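Local coordinates for DUF3120 domain-containing protein (Bordetella pertussis, PDB 6RGN) that forms the N-terminal domain of the type III secretion effector BteA, which targets membranes and probably does so by binding the phosphoinositide PIP2, at residues A[49-54]-A[127-132]; A[98-103]-A[133-138]. All coordinates share one frame; numbering follows the deposited sequence.

Contact 1 (A[49-54]-A[127-132]); sequences HPSMRL and LRTAID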
loop_
_atom_site.group_PDB
_atom_site.type_symbol
_atom_site.label_atom_id
_atom_site.label_comp_id
_atom_site.label_asym_id
_atom_site.label_seq_id
_atom_site.Cartn_x
_atom_site.Cartn_y
_atom_site.Cartn_z
ATOM N N HIS A 49 -3.606 8.762 -14.345
ATOM C CA HIS A 49 -3.735 7.305 -14.122
ATOM C C HIS A 49 -4.665 7.028 -12.936
ATOM O O HIS A 49 -4.344 7.391 -11.810
ATOM C CB HIS A 49 -2.368 6.653 -13.858
ATOM C CG HIS A 49 -2.464 5.160 -13.833
ATOM N ND1 HIS A 49 -3.674 4.501 -13.685
ATOM C CD2 HIS A 49 -1.545 4.197 -13.994
ATOM C CE1 HIS A 49 -3.511 3.219 -13.765
ATOM N NE2 HIS A 49 -2.225 3.002 -13.930
ATOM N N PRO A 50 -5.824 6.356 -13.142
ATOM C CA PRO A 50 -6.784 6.114 -12.064
ATOM C C PRO A 50 -6.302 5.277 -10.874
ATOM O O PRO A 50 -6.960 5.423 -9.836
ATOM C CB PRO A 50 -7.960 5.395 -12.755
ATOM C CG PRO A 50 -7.373 4.856 -14.049
ATOM C CD PRO A 50 -6.310 5.863 -14.442
ATOM N N SER A 51 -5.212 4.479 -11.012
ATOM C CA SER A 51 -4.517 3.776 -9.903
ATOM C C SER A 51 -4.180 4.784 -8.802
ATOM O O SER A 51 -4.245 4.370 -7.614
ATOM C CB SER A 51 -3.207 3.037 -10.323
ATOM O OG SER A 51 -2.208 3.979 -10.784
ATOM N N MET A 52 -3.783 6.007 -9.194
ATOM C CA MET A 52 -3.338 7.040 -8.225
ATOM C C MET A 52 -4.414 7.316 -7.160
ATOM O O MET A 52 -4.027 7.826 -6.088
ATOM C CB MET A 52 -2.942 8.336 -8.925
ATOM C CG MET A 52 -1.633 8.178 -9.629
ATOM S SD MET A 52 -1.079 9.576 -10.543
ATOM C CE MET A 52 -0.174 10.464 -9.279
ATOM N N ARG A 53 -5.691 6.994 -7.399
ATOM C CA ARG A 53 -6.728 7.268 -6.365
ATOM C C ARG A 53 -6.347 6.487 -5.106
ATOM O O ARG A 53 -6.639 6.977 -4.036
ATOM C CB ARG A 53 -8.154 6.952 -6.822
ATOM C CG ARG A 53 -8.466 5.466 -6.853
ATOM C CD ARG A 53 -9.795 5.146 -7.535
ATOM N NE ARG A 53 -9.973 3.726 -7.273
ATOM C CZ ARG A 53 -9.371 2.746 -7.936
ATOM N NH1 ARG A 53 -8.555 3.009 -8.948
ATOM N NH2 ARG A 53 -9.563 1.490 -7.570
ATOM N N LEU A 54 -5.631 5.368 -5.234
ATOM C CA LEU A 54 -5.351 4.480 -4.102
ATOM C C LEU A 54 -4.412 5.129 -3.076
ATOM O O LEU A 54 -4.435 4.657 -1.899
ATOM C CB LEU A 54 -4.807 3.141 -4.589
ATOM C CG LEU A 54 -5.827 2.221 -5.253
ATOM C CD1 LEU A 54 -5.159 0.930 -5.676
ATOM C CD2 LEU A 54 -7.009 1.928 -4.329
ATOM N N LEU A 127 -2.126 -1.000 -6.389
ATOM C CA LEU A 127 -1.352 -0.142 -5.470
ATOM C C LEU A 127 0.089 0.017 -5.986
ATOM O O LEU A 127 0.624 1.147 -5.968
ATOM C CB LEU A 127 -1.356 -0.747 -4.077
ATOM C CG LEU A 127 -0.576 0.076 -3.066
ATOM C CD1 LEU A 127 -1.193 1.471 -2.945
ATOM C CD2 LEU A 127 -0.520 -0.602 -1.735
ATOM N N ARG A 128 0.707 -1.068 -6.462
ATOM C CA ARG A 128 2.098 -0.978 -7.010
ATOM C C ARG A 128 2.133 -0.091 -8.268
ATOM O O ARG A 128 3.136 0.688 -8.487
ATOM C CB ARG A 128 2.579 -2.408 -7.262
ATOM C CG ARG A 128 2.927 -3.115 -5.963
ATOM C CD ARG A 128 3.372 -4.516 -6.214
ATOM N NE ARG A 128 4.161 -5.046 -5.081
ATOM C CZ ARG A 128 4.208 -6.334 -4.721
ATOM N NH1 ARG A 128 3.513 -7.207 -5.461
ATOM N NH2 ARG A 128 5.011 -6.755 -3.724
ATOM N N THR A 129 1.070 -0.117 -9.057
ATOM C CA THR A 129 0.940 0.741 -10.246
ATOM C C THR A 129 0.827 2.183 -9.712
ATOM O O THR A 129 1.452 3.075 -10.281
ATOM C CB THR A 129 -0.212 0.269 -11.159
ATOM O OG1 THR A 129 0.043 -1.031 -11.702
ATOM C CG2 THR A 129 -0.513 1.255 -12.256
ATOM N N ALA A 130 0.109 2.418 -8.585
ATOM C CA ALA A 130 -0.069 3.796 -8.055
ATOM C C ALA A 130 1.266 4.333 -7.543
ATOM O O ALA A 130 1.578 5.550 -7.816
ATOM C CB ALA A 130 -1.122 3.914 -6.984
ATOM N N ILE A 131 1.967 3.513 -6.762
ATOM C CA ILE A 131 3.352 3.778 -6.302
ATOM C C ILE A 131 4.227 4.280 -7.473
ATOM O O ILE A 131 4.886 5.312 -7.318
ATOM C CB ILE A 131 3.928 2.533 -5.620
ATOM C CG1 ILE A 131 3.182 2.220 -4.312
ATOM C CG2 ILE A 131 5.423 2.665 -5.385
ATOM C CD1 ILE A 131 3.630 0.942 -3.672
ATOM N N ASP A 132 4.273 3.578 -8.612
ATOM C CA ASP A 132 5.129 3.932 -9.766
ATOM C C ASP A 132 4.722 5.312 -10.302
ATOM O O ASP A 132 5.610 6.096 -10.686
ATOM C CB ASP A 132 5.001 2.915 -10.901
ATOM C CG ASP A 132 5.804 1.645 -10.606
ATOM O OD1 ASP A 132 6.749 1.747 -9.800
ATOM O OD2 ASP A 132 5.467 0.579 -11.186
#

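Contact 2 (A[98-103]-A[133-138]); sequences QLRDLE and AYKQQL. With NA (sodium ion), chain F; SO4 (sulfate ion), chain C.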
loop_
_atom_site.group_PDB
_atom_site.type_symbol
_atom_site.label_atom_id
_atom_site.label_comp_id
_atom_site.label_asym_id
_atom_site.label_seq_id
_atom_site.Cartn_x
_atom_site.Cartn_y
_atom_site.Cartn_z
ATOM N N GLN A 98 9.193 7.692 2.069
ATOM C CA GLN A 98 8.013 6.940 2.587
ATOM C C GLN A 98 7.447 6.015 1.492
ATOM O O GLN A 98 6.942 4.902 1.784
ATOM C CB GLN A 98 7.086 8.016 3.141
ATOM C CG GLN A 98 6.245 7.568 4.317
ATOM C CD GLN A 98 7.002 7.022 5.504
ATOM O OE1 GLN A 98 7.709 7.754 6.181
ATOM N NE2 GLN A 98 6.847 5.732 5.775
ATOM N N LEU A 99 7.458 6.456 0.241
ATOM C CA LEU A 99 6.835 5.687 -0.864
ATOM C C LEU A 99 7.669 4.431 -1.078
ATOM O O LEU A 99 7.076 3.331 -1.284
ATOM C CB LEU A 99 6.821 6.578 -2.111
ATOM C CG LEU A 99 6.063 6.017 -3.306
ATOM C CD1 LEU A 99 4.726 5.437 -2.951
ATOM C CD2 LEU A 99 5.894 7.078 -4.379
ATOM N N ARG A 100 8.992 4.597 -1.077
ATOM C CA ARG A 100 9.970 3.482 -1.110
ATOM C C ARG A 100 9.677 2.493 0.028
ATOM O O ARG A 100 9.595 1.284 -0.250
ATOM C CB ARG A 100 11.396 4.022 -1.088
ATOM C CG ARG A 100 11.794 4.575 -2.451
ATOM C CD ARG A 100 13.233 5.032 -2.589
ATOM N NE ARG A 100 13.513 5.508 -3.946
ATOM C CZ ARG A 100 14.639 6.119 -4.259
ATOM N NH1 ARG A 100 15.601 6.202 -3.355
ATOM N NH2 ARG A 100 14.872 6.520 -5.498
ATOM N N ASP A 101 9.443 2.983 1.228
ATOM C CA ASP A 101 9.223 2.102 2.394
ATOM C C ASP A 101 7.983 1.261 2.133
ATOM O O ASP A 101 7.986 0.063 2.539
ATOM C CB ASP A 101 8.985 2.863 3.689
ATOM C CG ASP A 101 10.133 3.728 4.142
ATOM O OD1 ASP A 101 11.278 3.448 3.746
ATOM O OD2 ASP A 101 9.859 4.706 4.961
ATOM N N LEU A 102 6.919 1.898 1.603
ATOM C CA LEU A 102 5.684 1.167 1.277
ATOM C C LEU A 102 5.968 0.044 0.267
ATOM O O LEU A 102 5.462 -1.091 0.414
ATOM C CB LEU A 102 4.645 2.138 0.723
ATOM C CG LEU A 102 3.435 1.440 0.152
ATOM C CD1 LEU A 102 2.834 0.516 1.207
ATOM C CD2 LEU A 102 2.414 2.486 -0.328
ATOM N N GLU A 103 6.761 0.321 -0.738
ATOM C CA GLU A 103 7.059 -0.664 -1.795
ATOM C C GLU A 103 7.830 -1.861 -1.196
ATOM O O GLU A 103 7.420 -3.025 -1.476
ATOM C CB GLU A 103 7.831 0.043 -2.914
ATOM C CG GLU A 103 7.936 -0.845 -4.119
ATOM C CD GLU A 103 9.021 -1.893 -4.100
ATOM O OE1 GLU A 103 10.105 -1.622 -3.507
ATOM O OE2 GLU A 103 8.835 -2.936 -4.823
ATOM N N ALA A 133 3.422 5.605 -10.317
ATOM C CA ALA A 133 2.897 6.879 -10.863
ATOM C C ALA A 133 3.317 8.047 -9.941
ATOM O O ALA A 133 3.635 9.144 -10.428
ATOM C CB ALA A 133 1.379 6.800 -10.976
ATOM N N TYR A 134 3.174 7.871 -8.637
ATOM C CA TYR A 134 3.643 8.890 -7.666
ATOM C C TYR A 134 5.159 8.950 -7.681
ATOM O O TYR A 134 5.685 10.054 -7.599
ATOM C CB TYR A 134 3.177 8.618 -6.234
ATOM C CG TYR A 134 1.762 9.042 -6.040
ATOM C CD1 TYR A 134 1.428 10.355 -5.768
ATOM C CD2 TYR A 134 0.770 8.085 -6.035
ATOM C CE1 TYR A 134 0.104 10.719 -5.555
ATOM C CE2 TYR A 134 -0.550 8.449 -5.907
ATOM C CZ TYR A 134 -0.882 9.744 -5.618
ATOM O OH TYR A 134 -2.208 10.005 -5.394
ATOM N N LYS A 135 5.862 7.824 -7.804
ATOM C CA LYS A 135 7.329 7.946 -8.033
ATOM C C LYS A 135 7.630 8.853 -9.229
ATOM O O LYS A 135 8.494 9.688 -9.055
ATOM C CB LYS A 135 8.051 6.616 -8.199
ATOM C CG LYS A 135 8.185 5.826 -6.906
ATOM C CD LYS A 135 8.861 4.479 -7.124
ATOM C CE LYS A 135 8.935 3.629 -5.864
ATOM N NZ LYS A 135 10.050 2.664 -6.036
ATOM N N GLN A 136 7.009 8.661 -10.400
ATOM C CA GLN A 136 7.249 9.487 -11.616
ATOM C C GLN A 136 6.991 10.960 -11.278
ATOM O O GLN A 136 7.814 11.821 -11.608
ATOM C CB GLN A 136 6.352 8.997 -12.757
ATOM C CG GLN A 136 6.347 9.920 -13.971
ATOM C CD GLN A 136 5.332 9.495 -15.006
ATOM O OE1 GLN A 136 4.795 8.399 -14.925
ATOM N NE2 GLN A 136 5.111 10.322 -16.025
ATOM N N GLN A 137 5.851 11.248 -10.676
ATOM C CA GLN A 137 5.434 12.630 -10.320
ATOM C C GLN A 137 6.460 13.280 -9.381
ATOM O O GLN A 137 6.698 14.500 -9.523
ATOM C CB GLN A 137 4.081 12.570 -9.626
ATOM C CG GLN A 137 3.513 13.919 -9.243
ATOM C CD GLN A 137 2.024 13.781 -9.046
ATOM O OE1 GLN A 137 1.243 13.927 -10.004
ATOM N NE2 GLN A 137 1.610 13.564 -7.798
ATOM N N LEU A 138 6.989 12.531 -8.402
ATOM C CA LEU A 138 7.986 13.104 -7.453
ATOM C C LEU A 138 9.351 13.276 -8.132
ATOM O O LEU A 138 10.025 14.246 -7.821
ATOM C CB LEU A 138 8.073 12.247 -6.199
ATOM C CG LEU A 138 6.777 12.202 -5.395
ATOM C CD1 LEU A 138 6.834 11.091 -4.406
ATOM C CD2 LEU A 138 6.476 13.537 -4.744
HETATM NA NA NA F . 7.033 -3.596 -6.886
HETATM S S SO4 C . 12.642 4.367 -9.147
HETATM O O1 SO4 C . 11.980 5.136 -10.166
HETATM O O2 SO4 C . 12.711 5.151 -7.935
HETATM O O3 SO4 C . 13.967 4.026 -9.587
HETATM O O4 SO4 C . 11.899 3.171 -8.887
HETATM O O HOH W 1 11.040 1.059 -3.763
HETATM O O HOH W 2 6.024 -3.823 -4.297
#

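Contact 1 (A[49-54]-A[127-132])
Met52 and Ala130 bring the backbones closest, their CA atoms 4.6 Å apart, where the 3-10 turn 50-54 rests on helix 124-140; from there the chains spread to 6.3 Å between the CA atoms of Leu54 and Leu127. The small side chain of Ala130 lies under Ser51 and Met52. Its CB touches the backbone O of Ser51 at 3.2 Å, an oxygen whose hydrogen bond is with Leu54 N, and the CA of Met52 lies over the same methyl. On one flank His49 reaches across to Thr129, the two side chains meeting at about a right angle. With CG anti to the backbone N (chi1 -172°), the ring swings toward the helix; NE2 is modelled 3.0 Å from Thr129 CG2, oblique to the ring, so short that the detail of this approach is doubtful. Ser51 OG, at chi1 64°, sits over the centre of the imidazole, 3.1 Å above its plane, and also touches Thr129 CG2. The threonine's OG1 is turned back to Ala125 O, one helical turn earlier, which leaves its methyl to face the loop. The fold is a small all-helical bundle, the membrane-targeting domain of the effector, and here the first modelled residues lie against its last helix. On the other flank Leu54 CD1 packs on the backbone at Leu127 N (3.7 Å), while the apolar side-chain contact is Leu54 CB with Leu127 CD1, at 4.3 Å. Behind the turn, Arg53 NH1 bonds Pro50 O from above the carbonyl plane, on the face opposite Arg53 N, and its guanidinium forms salt bridges with Glu126 and Glu61.

Contact 2 (A[98-103]-A[133-138])
The Arg100 guanidinium has a sulfate oxygen, O2, at its edge and near its plane, 3.5 Å from NH2, while the phenol of Tyr134 leads away from helix 98-103, so that its CB rather than its ring meets Leu99. That ring's OH is probably hydrogen-bonded to Met52 O in segment 49-54. The two segments run nearly antiparallel, at 158°, with axes 11.0 Å apart, and a single leucine bridges much of that distance. Leu99 has CG anti to the backbone N (chi1 -173°), which carries CD2 into the opposing helix: it lies 3.6 Å from Tyr134 CB, the same from Lys135 CG, and reaches Leu138 CD1 more distantly. Phe88 of helix 76-90 and Ile131 also pack on Leu99, placing it in the interior of the helical bundle. Lys135 starts beside this apolar patch and runs out extended beyond CG toward the sulfate and Glu103. Its NZ donates to a water, at 3.0 Å, and that water donates in turn to Glu103 OE1, linking the helices indirectly. Glu103 OE2 accepts from Asn107 ND2. It also lies 2.8 Å from a sodium ion, long for such a bond, which a second water also coordinates. Arg100 only approaches the sulfate, Lys135 NZ bonds its O4 weakly and His139 NE2 is hydrogen-bonded to it. This basic patch round an anion probably from the crystallisation liquor could suit a phosphate group, although sulfate alone does not establish a lipid site.

Overall arrangement
Helix 124-140 carries both contacts, in consecutive segments: 127-132 receives the first modelled residues, 49-54, in contact 1, and 133-138 faces helix 96-112 in contact 2. Their centres are about 10 Å apart. Along the chain the order is 49-54, 98-103, 127-132, 133-138, so the two contacts interleave and the last helix is held between the start and the middle of the modelled chain. They also touch directly, through the packing of Met52 on Ala133 and Leu99 CD2 against Ile131 O. The final helix thus ties the first modelled segment to helix 96-112, with the sulfate and sodium ions bound at contact 2.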